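Local coordinates for protein glycosyl hydrolase family 26 (Bacteroides ovatus, PDB 4ZXO) that hydrolyses the beta-1,4-mannosidic linkages of mannans, probably including galactomannan, as a family 26 glycoside hydrolase, at residues K246-M251 and P288-Y293; G233-Q238 and A267-G272; S124-G129 and K185-M190. One frame throughout, in Å; residues are numbered along the deposited sequence.

Contact 1. Residues K246-M251 and P288-Y293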
ATOM      1  N   LYS A 246      -1.592 -20.145  -8.394  1.00 13.38           N
ATOM      2  CA  LYS A 246      -1.793 -20.950  -7.184  1.00 13.97           C
ATOM      3  C   LYS A 246      -1.617 -20.083  -5.915  1.00 13.12           C
ATOM      4  O   LYS A 246      -2.439 -20.091  -5.007  1.00 13.80           O
ATOM      5  CB  LYS A 246      -0.811 -22.155  -7.161  1.00 16.20           C
ATOM      6  CG  LYS A 246      -0.782 -22.954  -5.859  1.00 20.45           C
ATOM      7  CD  LYS A 246      -0.075 -24.338  -6.009  1.00 25.32           C
ATOM      8  CE  LYS A 246      -0.109 -25.175  -4.665  1.00 28.11           C
ATOM      9  NZ  LYS A 246       0.063 -26.720  -4.769  1.00 29.54           N
ATOM     10  N   GLN A 247      -0.504 -19.374  -5.846  1.00 11.77           N
ATOM     11  CA  GLN A 247      -0.191 -18.649  -4.637  1.00 10.47           C
ATOM     12  C   GLN A 247      -1.064 -17.431  -4.433  1.00 11.01           C
ATOM     13  O   GLN A 247      -1.429 -17.132  -3.269  1.00 10.34           O
ATOM     14  CB  GLN A 247       1.250 -18.212  -4.662  1.00 12.87           C
ATOM     15  CG  GLN A 247       2.213 -19.396  -4.562  1.00 14.49           C
ATOM     16  CD  GLN A 247       2.076 -20.154  -3.240  1.00 17.38           C
ATOM     17  OE1 GLN A 247       1.767 -19.557  -2.215  1.00 18.13           O
ATOM     18  NE2 GLN A 247       2.313 -21.485  -3.265  1.00 20.23           N
ATOM     19  N   LEU A 248      -1.451 -16.760  -5.534  1.00 10.41           N
ATOM     20  CA  LEU A 248      -2.375 -15.630  -5.366  1.00 10.33           C
ATOM     21  C   LEU A 248      -3.759 -16.134  -4.952  1.00 10.17           C
ATOM     22  O   LEU A 248      -4.388 -15.560  -4.060  1.00 10.86           O
ATOM     23  CB  LEU A 248      -2.460 -14.791  -6.649  1.00 10.10           C
ATOM     24  CG  LEU A 248      -3.258 -13.496  -6.492  1.00 10.44           C
ATOM     25  CD1 LEU A 248      -2.721 -12.573  -5.316  1.00 10.59           C
ATOM     26  CD2 LEU A 248      -3.365 -12.791  -7.843  1.00 12.32           C
ATOM     27  N   ASN A 249      -4.278 -17.169  -5.623  1.00 10.17           N
ATOM     28  CA  ASN A 249      -5.520 -17.727  -5.124  1.00 10.30           C
ATOM     29  C   ASN A 249      -5.421 -18.137  -3.657  1.00 10.55           C
ATOM     30  O   ASN A 249      -6.355 -17.907  -2.891  1.00 10.89           O
ATOM     31  CB  ASN A 249      -5.957 -18.939  -5.947  1.00 10.77           C
ATOM     32  CG  ASN A 249      -6.746 -18.539  -7.191  1.00 12.61           C
ATOM     33  OD1 ASN A 249      -7.850 -17.974  -7.103  1.00 13.89           O
ATOM     34  ND2 ASN A 249      -6.173 -18.787  -8.341  1.00 14.35           N
ATOM     35  N   LYS A 250      -4.329 -18.798  -3.274  1.00 10.48           N
ATOM     36  CA  LYS A 250      -4.152 -19.196  -1.899  1.00 10.73           C
ATOM     37  C   LYS A 250      -4.204 -17.972  -0.965  1.00 11.30           C
ATOM     38  O   LYS A 250      -4.923 -17.991   0.051  1.00 11.98           O
ATOM     39  CB  LYS A 250      -2.818 -19.909  -1.723  1.00 10.82           C
ATOM     40  CG  LYS A 250      -2.589 -20.376  -0.322  1.00 11.32           C
ATOM     41  CD  LYS A 250      -1.085 -20.688  -0.114  1.00 10.43           C
ATOM     42  CE  LYS A 250      -0.324 -19.405   0.192  1.00 10.43           C
ATOM     43  NZ  LYS A 250       1.144 -19.649   0.338  1.00 10.17           N
ATOM     44  N   MET A 251      -3.443 -16.915  -1.282  1.00 10.76           N
ATOM     45  CA  MET A 251      -3.454 -15.774  -0.367  1.00 10.25           C
ATOM     46  C   MET A 251      -4.774 -15.028  -0.362  1.00 10.87           C
ATOM     47  O   MET A 251      -5.196 -14.571   0.701  1.00 11.70           O
ATOM     48  CB  MET A 251      -2.344 -14.768  -0.733  1.00  9.81           C
ATOM     49  CG  MET A 251      -0.943 -15.274  -0.453  1.00 10.66           C
ATOM     50  SD  MET A 251      -0.674 -16.080   1.167  1.00 10.76           S
ATOM     51  CE  MET A 251      -1.137 -14.730   2.268  1.00  9.46           C
ATOM     52  N   PRO A 288      -8.781 -12.861 -14.061  1.00 13.92           N
ATOM     53  CA  PRO A 288      -9.547 -14.073 -13.683  1.00 14.68           C
ATOM     54  C   PRO A 288      -9.304 -14.539 -12.269  1.00 14.29           C
ATOM     55  O   PRO A 288     -10.189 -15.182 -11.701  1.00 15.98           O
ATOM     56  CB  PRO A 288      -9.061 -15.147 -14.658  1.00 15.92           C
ATOM     57  CG  PRO A 288      -8.576 -14.363 -15.878  1.00 15.40           C
ATOM     58  CD  PRO A 288      -7.978 -13.055 -15.292  1.00 14.33           C
ATOM     59  N   VAL A 289      -8.167 -14.171 -11.679  1.00 13.14           N
ATOM     60  CA  VAL A 289      -7.941 -14.502 -10.285  1.00 12.84           C
ATOM     61  C   VAL A 289      -8.629 -13.511  -9.377  1.00 12.35           C
ATOM     62  O   VAL A 289      -9.415 -13.930  -8.537  1.00 13.00           O
ATOM     63  CB  VAL A 289      -6.441 -14.547  -9.927  1.00 13.12           C
ATOM     64  CG1 VAL A 289      -6.270 -14.847  -8.430  1.00 12.48           C
ATOM     65  CG2 VAL A 289      -5.762 -15.634 -10.748  1.00 13.87           C
ATOM     66  N   ILE A 290      -8.372 -12.208  -9.549  1.00 11.79           N
ATOM     67  CA  ILE A 290      -8.822 -11.262  -8.536  1.00 10.68           C
ATOM     68  C   ILE A 290     -10.336 -11.072  -8.557  1.00 11.72           C
ATOM     69  O   ILE A 290     -10.914 -10.756  -7.523  1.00 12.75           O
ATOM     70  CB  ILE A 290      -8.118  -9.881  -8.629  1.00 10.26           C
ATOM     71  CG1 ILE A 290      -8.406  -9.176  -9.944  1.00 10.18           C
ATOM     72  CG2 ILE A 290      -6.601 -10.037  -8.434  1.00 11.58           C
ATOM     73  CD1 ILE A 290      -7.840  -7.773  -9.993  1.00 11.15           C
ATOM     74  N   GLU A 291     -10.992 -11.310  -9.694  1.00 12.36           N
ATOM     75  CA  GLU A 291     -12.433 -11.065  -9.761  1.00 13.72           C
ATOM     76  C   GLU A 291     -13.230 -12.030  -8.920  1.00 14.68           C
ATOM     77  O   GLU A 291     -14.424 -11.783  -8.687  1.00 17.40           O
ATOM     78  CB  GLU A 291     -12.931 -11.110 -11.199  1.00 16.08           C
ATOM     79  CG  GLU A 291     -12.910 -12.499 -11.807  1.00 18.13           C
ATOM     80  CD  GLU A 291     -13.301 -12.489 -13.286  1.00 21.56           C
ATOM     81  OE1 GLU A 291     -13.789 -11.432 -13.758  1.00 22.90           O
ATOM     82  OE2 GLU A 291     -13.129 -13.521 -13.972  1.00 23.84           O
ATOM     83  N   LYS A 292     -12.583 -13.087  -8.434  1.00 13.78           N
ATOM     84  CA  LYS A 292     -13.260 -14.082  -7.596  1.00 15.35           C
ATOM     85  C   LYS A 292     -13.308 -13.686  -6.111  1.00 15.36           C
ATOM     86  O   LYS A 292     -13.874 -14.396  -5.292  1.00 18.03           O
ATOM     87  CB  LYS A 292     -12.556 -15.444  -7.725  1.00 15.86           C
ATOM     88  CG  LYS A 292     -12.439 -16.000  -9.152  1.00 17.90           C
ATOM     89  CD  LYS A 292     -11.995 -17.412  -9.149  1.00 19.61           C
ATOM     90  CE  LYS A 292     -10.598 -17.592  -8.655  1.00 20.73           C
ATOM     91  NZ  LYS A 292     -10.285 -19.084  -8.619  1.00 23.16           N
ATOM     92  N   TYR A 293     -12.706 -12.551  -5.768  1.00 14.29           N
ATOM     93  CA  TYR A 293     -12.526 -12.199  -4.359  1.00 12.91           C
ATOM     94  C   TYR A 293     -12.960 -10.778  -4.132  1.00 11.61           C
ATOM     95  O   TYR A 293     -12.797  -9.940  -5.007  1.00 12.82           O
ATOM     96  CB  TYR A 293     -11.050 -12.349  -3.941  1.00 13.16           C
ATOM     97  CG  TYR A 293     -10.525 -13.736  -4.166  1.00 12.21           C
ATOM     98  CD1 TYR A 293     -10.759 -14.761  -3.216  1.00 12.21           C
ATOM     99  CD2 TYR A 293      -9.816 -14.058  -5.326  1.00 12.21           C
ATOM    100  CE1 TYR A 293     -10.290 -16.015  -3.425  1.00 12.57           C
ATOM    101  CE2 TYR A 293      -9.391 -15.342  -5.538  1.00 12.33           C
ATOM    102  CZ  TYR A 293      -9.582 -16.298  -4.588  1.00 12.02           C
ATOM    103  OH  TYR A 293      -9.135 -17.600  -4.791  1.00 13.67           O
TER
HETATM  104  O   HOH W   1      -7.814 -18.958 -10.856  1.00 23.09           O
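Asn249 OD1 accepts two hydrogen bonds from residues 288-293. The stronger comes from the Tyr293 hydroxyl, with Tyr293 OH to Asn249 OD1 at 2.7 Å. The hydroxyl lies in the amide plane on a lone pair of OD1, at a C=O...O angle of 124°. The oxygen in turn sits at the edge of the Tyr293 ring, in its plane, and amide and ring planes are 53° apart. The second bond, from Lys292 NZ to Asn249 OD1, is weak at 3.1 Å. A bend at chi3 brings NZ of Lys292 round to the amide oxygen; the two side chains cross at about a right angle. One water joins the same two side chains. It accepts from Asn249 ND2 at 3.0 Å and, weakly, from Lys292 NZ. ND2 also bonds to Ile245 O, one turn back in its own helix. The amide is thus gripped at both ends, which fixes its rotation.

Beneath this polar group the packing is apolar. Leu248 CD2 meets Val289 CG1 at 3.6 Å. Its CG is anti to the backbone N (chi1 -172°), which places CD2 against Val289, while CD1 turns to Leu268. Leu248 CD2 also touches Ile290 CG2 at 4.3 Å. Val289 CG1 lies 3.7 Å from Asn249 OD1 and so borders both layers. A type I turn from Ile290 to Tyr293 carries both donors.

The contact joins two outer helices of the TIM barrel, 241-262 and 281-290. Tyr293 also packs on Leu252 and Thr256 of the first helix. Inward, Ile290 rests on Leu268 of strand 266-271 and on Leu295 and Val298 of strand 295-300.

Contact 2. Residues G233-Q238 and A267-G272; sequences GTDVYQ and ALTETG
Thr269 N donates a hydrogen bond to Thr234 O at 3.0 Å. Val236 N donates to Glu270 O at 3.0 Å, and Gln238 N to Gly272 O at 2.9 Å. The last is nearly straight. A side chain adds to the series: Thr271 OG1 gives a hydrogen bond of 2.6 Å to Val236 O.

The two strands run parallel, 231-235 beside 266-271, and helix 241-262 links them in a beta-alpha-beta unit of the TIM barrel. In clan GH-A, to which family 26 belongs, the nucleophile is a glutamate at the C-terminal end of the seventh barrel strand. The position of Glu270, at the end of strand 266-271, is consistent with this.

Acidic groups meet here. Asp235 OD1 takes a hydrogen bond from Thr269 OG1 at 2.7 Å. That hydroxyl sits between the threonine's backbone N and carbonyl carbon, which turns it to face Asp235. The carboxylates of Asp235 and Glu270 stack with planes 30° apart, and Asp235 OD2 is 3.2 Å from Glu270 OE2. Arg162 forms a salt bridge with each of these oxygens.

Tyr237 OH donates to Glu270 OE1 at 2.6 Å. It comes from the anti side, 27° out of the carboxylate plane. Ring and carboxylate planes are 79° apart, and OE1 lies at the ring edge.

Apolar contacts complete the set. Thr271 CA sits over the centre of one Tyr237 ring face, and Leu268 CD1 meets Thr234 CG2 at 3.8 Å.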
ATOM      1  N   GLY A 233      -4.063  -7.058   3.967  1.00  7.90           N
ATOM      2  CA  GLY A 233      -3.511  -7.108   2.624  1.00  6.67           C
ATOM      3  C   GLY A 233      -2.518  -8.234   2.445  1.00  6.40           C
ATOM      4  O   GLY A 233      -2.196  -9.008   3.375  1.00  6.60           O
ATOM      5  N   THR A 234      -2.011  -8.320   1.226  1.00  6.84           N
ATOM      6  CA  THR A 234      -0.914  -9.255   0.946  1.00  6.55           C
ATOM      7  C   THR A 234      -0.148  -8.704  -0.265  1.00  6.31           C
ATOM      8  O   THR A 234      -0.717  -7.959  -1.092  1.00  7.28           O
ATOM      9  CB  THR A 234      -1.424 -10.689   0.684  1.00  8.12           C
ATOM     10  OG1 THR A 234      -0.307 -11.589   0.618  1.00  8.20           O
ATOM     11  CG2 THR A 234      -2.174 -10.743  -0.659  1.00  9.18           C
ATOM     12  N   ASP A 235       1.144  -9.005  -0.314  1.00  7.40           N
ATOM     13  CA  ASP A 235       2.002  -8.640  -1.437  1.00  6.60           C
ATOM     14  C   ASP A 235       2.431  -9.917  -2.157  1.00  7.40           C
ATOM     15  O   ASP A 235       3.177 -10.731  -1.581  1.00  9.21           O
ATOM     16  CB  ASP A 235       3.280  -7.890  -0.966  1.00  6.30           C
ATOM     17  CG  ASP A 235       3.006  -6.535  -0.354  1.00  7.49           C
ATOM     18  OD1 ASP A 235       1.821  -6.124  -0.250  1.00  8.06           O
ATOM     19  OD2 ASP A 235       4.026  -5.885   0.030  1.00  7.08           O
ATOM     20  N   VAL A 236       2.004 -10.107  -3.401  1.00  7.98           N
ATOM     21  CA  VAL A 236       2.323 -11.326  -4.138  1.00  8.50           C
ATOM     22  C   VAL A 236       2.610 -10.947  -5.578  1.00  9.16           C
ATOM     23  O   VAL A 236       1.728 -10.383  -6.243  1.00  9.08           O
ATOM     24  CB  VAL A 236       1.145 -12.385  -4.109  1.00  8.93           C
ATOM     25  CG1 VAL A 236       1.556 -13.643  -4.875  1.00  9.73           C
ATOM     26  CG2 VAL A 236       0.676 -12.684  -2.668  1.00 11.52           C
ATOM     27  N   TYR A 237       3.845 -11.212  -6.037  1.00  9.57           N
ATOM     28  CA  TYR A 237       4.244 -10.912  -7.424  1.00 10.08           C
ATOM     29  C   TYR A 237       4.308 -12.170  -8.285  1.00 11.17           C
ATOM     30  O   TYR A 237       4.487 -13.278  -7.776  1.00 12.57           O
ATOM     31  CB  TYR A 237       5.624 -10.219  -7.447  1.00 10.89           C
ATOM     32  CG  TYR A 237       5.542  -8.771  -7.003  1.00 11.79           C
ATOM     33  CD1 TYR A 237       5.445  -7.719  -7.931  1.00 11.74           C
ATOM     34  CD2 TYR A 237       5.556  -8.463  -5.660  1.00 12.35           C
ATOM     35  CE1 TYR A 237       5.370  -6.403  -7.516  1.00 12.16           C
ATOM     36  CE2 TYR A 237       5.463  -7.139  -5.227  1.00 12.52           C
ATOM     37  CZ  TYR A 237       5.357  -6.118  -6.153  1.00 12.69           C
ATOM     38  OH  TYR A 237       5.278  -4.813  -5.713  1.00 12.77           O
ATOM     39  N   GLN A 238       4.156 -12.001  -9.593  1.00 10.85           N
ATOM     40  CA  GLN A 238       4.328 -13.136 -10.469  1.00 11.15           C
ATOM     41  C   GLN A 238       5.805 -13.362 -10.853  1.00 11.98           C
ATOM     42  O   GLN A 238       6.480 -12.487 -11.417  1.00 12.57           O
ATOM     43  CB  GLN A 238       3.518 -12.991 -11.749  1.00 10.42           C
ATOM     44  CG  GLN A 238       3.807 -14.190 -12.692  1.00 10.50           C
ATOM     45  CD  GLN A 238       2.870 -14.230 -13.890  1.00 11.10           C
ATOM     46  OE1 GLN A 238       1.659 -13.973 -13.763  1.00 12.41           O
ATOM     47  NE2 GLN A 238       3.417 -14.576 -15.064  1.00 13.81           N
ATOM     48  N   ALA A 267      -7.278  -6.421   0.587  1.00  7.39           N
ATOM     49  CA  ALA A 267      -6.695  -5.815  -0.584  1.00  6.96           C
ATOM     50  C   ALA A 267      -5.448  -6.562  -1.046  1.00  7.29           C
ATOM     51  O   ALA A 267      -4.730  -7.133  -0.239  1.00  7.07           O
ATOM     52  CB  ALA A 267      -6.316  -4.325  -0.303  1.00  8.00           C
ATOM     53  N   LEU A 268      -5.201  -6.515  -2.347  1.00  7.04           N
ATOM     54  CA  LEU A 268      -3.944  -7.000  -2.889  1.00  5.83           C
ATOM     55  C   LEU A 268      -3.031  -5.776  -2.975  1.00  6.24           C
ATOM     56  O   LEU A 268      -3.144  -4.962  -3.884  1.00  6.46           O
ATOM     57  CB  LEU A 268      -4.186  -7.686  -4.232  1.00  6.44           C
ATOM     58  CG  LEU A 268      -2.966  -8.230  -4.989  1.00  7.08           C
ATOM     59  CD1 LEU A 268      -2.035  -9.152  -4.155  1.00  8.18           C
ATOM     60  CD2 LEU A 268      -3.442  -8.967  -6.221  1.00  8.98           C
ATOM     61  N   THR A 269      -2.253  -5.570  -1.911  1.00  5.78           N
ATOM     62  CA  THR A 269      -1.609  -4.288  -1.675  1.00  6.27           C
ATOM     63  C   THR A 269      -0.346  -4.087  -2.530  1.00  6.72           C
ATOM     64  O   THR A 269       0.076  -2.943  -2.728  1.00  7.16           O
ATOM     65  CB  THR A 269      -1.292  -4.096  -0.155  1.00  6.81           C
ATOM     66  OG1 THR A 269      -0.709  -5.293   0.380  1.00  8.16           O
ATOM     67  CG2 THR A 269      -2.628  -3.822   0.570  1.00  7.88           C
ATOM     68  N   GLU A 270       0.252  -5.177  -3.017  1.00  6.32           N
ATOM     69  CA  GLU A 270       1.287  -5.083  -4.073  1.00  6.56           C
ATOM     70  C   GLU A 270       1.155  -6.319  -4.949  1.00  7.09           C
ATOM     71  O   GLU A 270       1.032  -7.434  -4.431  1.00  7.84           O
ATOM     72  CB  GLU A 270       2.728  -5.076  -3.551  1.00  7.90           C
ATOM     73  CG  GLU A 270       3.139  -3.865  -2.797  1.00 10.13           C
ATOM     74  CD  GLU A 270       4.607  -3.846  -2.467  1.00 10.61           C
ATOM     75  OE1 GLU A 270       5.420  -4.462  -3.186  1.00 12.38           O
ATOM     76  OE2 GLU A 270       4.987  -3.198  -1.476  1.00 10.74           O
ATOM     77  N   THR A 271       1.228  -6.160  -6.260  1.00  7.13           N
ATOM     78  CA  THR A 271       1.378  -7.254  -7.167  1.00  7.80           C
ATOM     79  C   THR A 271       1.960  -6.714  -8.470  1.00  8.38           C
ATOM     80  O   THR A 271       2.285  -5.508  -8.598  1.00  9.06           O
ATOM     81  CB  THR A 271       0.029  -7.982  -7.432  1.00  7.64           C
ATOM     82  OG1 THR A 271       0.273  -9.253  -8.079  1.00  8.65           O
ATOM     83  CG2 THR A 271      -0.892  -7.156  -8.241  1.00  8.91           C
ATOM     84  N   GLY A 272       2.152  -7.618  -9.414  1.00  9.37           N
ATOM     85  CA  GLY A 272       2.656  -7.239 -10.729  1.00 11.14           C
ATOM     86  C   GLY A 272       3.487  -8.309 -11.356  1.00 11.45           C
ATOM     87  O   GLY A 272       3.860  -9.307 -10.718  1.00 11.75           O
TER

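Contact 3. Residues S124-G129 and K185-M190; sequences SVMQGG and KTLWRM
Met126 lays its thioether end against Thr186, with Met126 SD 3.7 Å from Thr186 CG2. This is plain apolar packing at the periphery of the TIM barrel: the end of helix 121-125 and the turn after it meet helix 181-197. No hydrogen bond crosses between the segments. The methyl CE of Met126 continues over the helix and approaches Met190 SD at 4.1 Å. Met126 CE also lies 4.3 Å from Leu187 CD2. Bends at chi2 (-72°) and chi3 (92°) curl the Met126 chain, so that sulfur and methyl both reach the helix. Replacing Met126 by an alanine would probably leave Thr186 CG2 and Met190 SD without their partner and open a gap beside the helix.

Val125 adds a second patch. Val125 CG2 meets Leu187 CD2 at 3.7 Å, and the two side chains cross at about a right angle.

The next shell sets these groups in place. A type II turn runs from Met126 to Gly129, closed by Gly129 N to Met126 O at 2.8 Å. Within it, Gly128 has backbone angles at which a side chain would strike the carbonyl oxygen before it. The Thr186 hydroxyl bonds back to Glu182 O, which holds CG2 against Met126. Helix 132-147 backs the contact, with Met135 touching both Val125 and Met190. Its first residue, His132, gives Val125 O a hydrogen-bond partner at ND1. Val125 O also lies 3.4 Å from Met190 CE.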
ATOM      1  N   SER A 124      16.463  -3.565  19.628  1.00 12.40           N
ATOM      2  CA  SER A 124      17.064  -2.293  20.039  1.00 13.32           C
ATOM      3  C   SER A 124      16.070  -1.110  20.038  1.00 13.57           C
ATOM      4  O   SER A 124      16.361  -0.040  20.620  1.00 14.33           O
ATOM      5  CB  SER A 124      18.255  -1.944  19.145  1.00 14.00           C
ATOM      6  OG  SER A 124      17.870  -1.255  17.965  1.00 13.00           O
ATOM      7  N   VAL A 125      14.909  -1.265  19.401  1.00 13.22           N
ATOM      8  CA  VAL A 125      13.942  -0.166  19.464  1.00 12.85           C
ATOM      9  C   VAL A 125      12.786  -0.428  20.419  1.00 14.21           C
ATOM     10  O   VAL A 125      11.867   0.386  20.518  1.00 14.44           O
ATOM     11  CB  VAL A 125      13.338   0.213  18.063  1.00 11.65           C
ATOM     12  CG1 VAL A 125      14.439   0.619  17.105  1.00 12.66           C
ATOM     13  CG2 VAL A 125      12.394  -0.913  17.515  1.00 11.47           C
ATOM     14  N   MET A 126      12.812  -1.567  21.091  1.00 14.61           N
ATOM     15  CA  MET A 126      11.854  -1.824  22.180  1.00 15.35           C
ATOM     16  C   MET A 126      12.115  -0.887  23.344  1.00 17.64           C
ATOM     17  O   MET A 126      13.221  -0.359  23.463  1.00 17.52           O
ATOM     18  CB  MET A 126      11.946  -3.272  22.644  1.00 15.20           C
ATOM     19  CG  MET A 126      11.756  -4.313  21.531  1.00 16.15           C
ATOM     20  SD  MET A 126      10.050  -4.481  20.913  1.00 16.36           S
ATOM     21  CE  MET A 126      10.060  -3.284  19.512  1.00 15.40           C
ATOM     22  N   GLN A 127      11.132  -0.756  24.228  1.00 19.87           N
ATOM     23  CA  GLN A 127      11.309   0.033  25.438  1.00 23.02           C
ATOM     24  C   GLN A 127      12.596  -0.392  26.145  1.00 22.60           C
ATOM     25  O   GLN A 127      12.853  -1.585  26.306  1.00 23.45           O
ATOM     26  CB  GLN A 127      10.091  -0.142  26.366  1.00 27.03           C
ATOM     27  CG  GLN A 127      10.256   0.484  27.733  1.00 31.40           C
ATOM     28  CD  GLN A 127      10.155   1.985  27.716  1.00 35.44           C
ATOM     29  OE1 GLN A 127       9.305   2.557  27.022  1.00 36.84           O
ATOM     30  NE2 GLN A 127      10.988   2.644  28.540  1.00 37.57           N
ATOM     31  N   GLY A 128      13.409   0.568  26.569  1.00 22.03           N
ATOM     32  CA  GLY A 128      14.665   0.196  27.185  1.00 23.09           C
ATOM     33  C   GLY A 128      15.826  -0.029  26.224  1.00 23.66           C
ATOM     34  O   GLY A 128      16.984  -0.104  26.640  1.00 25.42           O
ATOM     35  N   GLY A 129      15.556  -0.087  24.928  1.00 22.57           N
ATOM     36  CA  GLY A 129      16.618  -0.335  23.969  1.00 21.36           C
ATOM     37  C   GLY A 129      17.288   0.958  23.593  1.00 21.64           C
ATOM     38  O   GLY A 129      16.693   2.034  23.731  1.00 21.66           O
ATOM     39  N   LYS A 185       4.875  -7.295  16.946  1.00 10.36           N
ATOM     40  CA  LYS A 185       3.595  -6.670  17.321  1.00 10.80           C
ATOM     41  C   LYS A 185       3.853  -5.390  18.067  1.00 11.97           C
ATOM     42  O   LYS A 185       3.072  -4.466  17.939  1.00 12.17           O
ATOM     43  CB  LYS A 185       2.725  -7.600  18.184  1.00 12.18           C
ATOM     44  CG  LYS A 185       2.226  -8.825  17.411  1.00 13.82           C
ATOM     45  CD  LYS A 185       1.488  -9.784  18.313  1.00 15.84           C
ATOM     46  CE  LYS A 185       1.228 -11.045  17.576  1.00 17.58           C
ATOM     47  NZ  LYS A 185       0.589 -12.065  18.536  1.00 19.59           N
ATOM     48  N   THR A 186       4.938  -5.324  18.860  1.00 13.52           N
ATOM     49  CA  THR A 186       5.258  -4.086  19.579  1.00 14.14           C
ATOM     50  C   THR A 186       5.614  -2.953  18.618  1.00 14.07           C
ATOM     51  O   THR A 186       5.260  -1.799  18.897  1.00 14.20           O
ATOM     52  CB  THR A 186       6.402  -4.314  20.563  1.00 15.65           C
ATOM     53  OG1 THR A 186       5.998  -5.347  21.462  1.00 17.89           O
ATOM     54  CG2 THR A 186       6.716  -3.045  21.368  1.00 16.03           C
ATOM     55  N   LEU A 187       6.249  -3.260  17.481  1.00 13.02           N
ATOM     56  CA  LEU A 187       6.478  -2.205  16.469  1.00 14.09           C
ATOM     57  C   LEU A 187       5.174  -1.556  16.073  1.00 11.52           C
ATOM     58  O   LEU A 187       5.065  -0.351  15.972  1.00 12.06           O
ATOM     59  CB  LEU A 187       7.102  -2.731  15.186  1.00 16.35           C
ATOM     60  CG  LEU A 187       8.594  -3.006  15.215  1.00 17.03           C
ATOM     61  CD1 LEU A 187       9.006  -3.612  13.889  1.00 16.29           C
ATOM     62  CD2 LEU A 187       9.344  -1.730  15.555  1.00 17.05           C
ATOM     63  N   TRP A 188       4.187  -2.389  15.812  1.00 10.52           N
ATOM     64  CA  TRP A 188       2.885  -1.894  15.457  1.00 10.33           C
ATOM     65  C   TRP A 188       2.245  -1.107  16.576  1.00  9.84           C
ATOM     66  O   TRP A 188       1.688  -0.028  16.316  1.00 11.04           O
ATOM     67  CB  TRP A 188       1.978  -3.044  15.092  1.00  9.74           C
ATOM     68  CG  TRP A 188       2.113  -3.481  13.639  1.00  9.22           C
ATOM     69  CD1 TRP A 188       2.761  -4.582  13.151  1.00  9.23           C
ATOM     70  CD2 TRP A 188       1.556  -2.804  12.506  1.00  8.01           C
ATOM     71  NE1 TRP A 188       2.628  -4.643  11.784  1.00  9.03           N
ATOM     72  CE2 TRP A 188       1.869  -3.580  11.364  1.00  8.00           C
ATOM     73  CE3 TRP A 188       0.798  -1.628  12.346  1.00  8.69           C
ATOM     74  CZ2 TRP A 188       1.485  -3.206  10.077  1.00  8.44           C
ATOM     75  CZ3 TRP A 188       0.388  -1.267  11.045  1.00  8.88           C
ATOM     76  CH2 TRP A 188       0.728  -2.054   9.937  1.00  8.89           C
ATOM     77  N   ARG A 189       2.334  -1.589  17.812  1.00 11.68           N
ATOM     78  CA  ARG A 189       1.770  -0.828  18.905  1.00 13.18           C
ATOM     79  C   ARG A 189       2.446   0.524  19.109  1.00 14.15           C
ATOM     80  O   ARG A 189       1.753   1.543  19.324  1.00 14.35           O
ATOM     81  CB  ARG A 189       1.826  -1.661  20.174  1.00 16.25           C
ATOM     82  CG  ARG A 189       0.808  -2.820  20.111  1.00 20.88           C
ATOM     83  CD  ARG A 189       0.435  -3.319  21.489  1.00 26.40           C
ATOM     84  NE  ARG A 189       1.635  -3.710  22.199  1.00 30.23           N
ATOM     85  CZ  ARG A 189       2.213  -4.922  22.157  1.00 31.30           C
ATOM     86  NH1 ARG A 189       3.322  -5.093  22.869  1.00 31.84           N
ATOM     87  NH2 ARG A 189       1.666  -5.948  21.468  1.00 30.48           N
ATOM     88  N   MET A 190       3.776   0.565  19.019  1.00 14.43           N
ATOM     89  CA  MET A 190       4.498   1.862  19.066  1.00 13.31           C
ATOM     90  C   MET A 190       4.062   2.798  17.965  1.00 12.79           C
ATOM     91  O   MET A 190       3.863   3.982  18.172  1.00 13.85           O
ATOM     92  CB  MET A 190       6.017   1.665  18.942  1.00 15.13           C
ATOM     93  CG  MET A 190       6.646   1.054  20.143  1.00 17.73           C
ATOM     94  SD  MET A 190       8.301   0.386  19.774  1.00 21.51           S
ATOM     95  CE  MET A 190       9.158   1.823  19.159  1.00 20.62           C
TER

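Overall arrangement
Contacts 1 and 2 are neighbours, with centres 10 Å apart. Helix 241-262 follows strand 231-235 and leads into strand 266-271, so the two contacts interleave along the chain. They touch directly: Leu248 CD1 is 3.7 Å from Leu268 CD1, and Met251 CG is 3.8 Å from Val236 CG2. Contact 2 lies nearer the chain centre and holds the acidic cluster of the probable active site. Contact 1 forms the outer layer behind it. Its Ile290 side chain is about 11 Å from the bound potassium ion. Contact 3 stands apart, earlier in the chain. Its centre is 27 Å from that of contact 2 and 34 Å from that of contact 1.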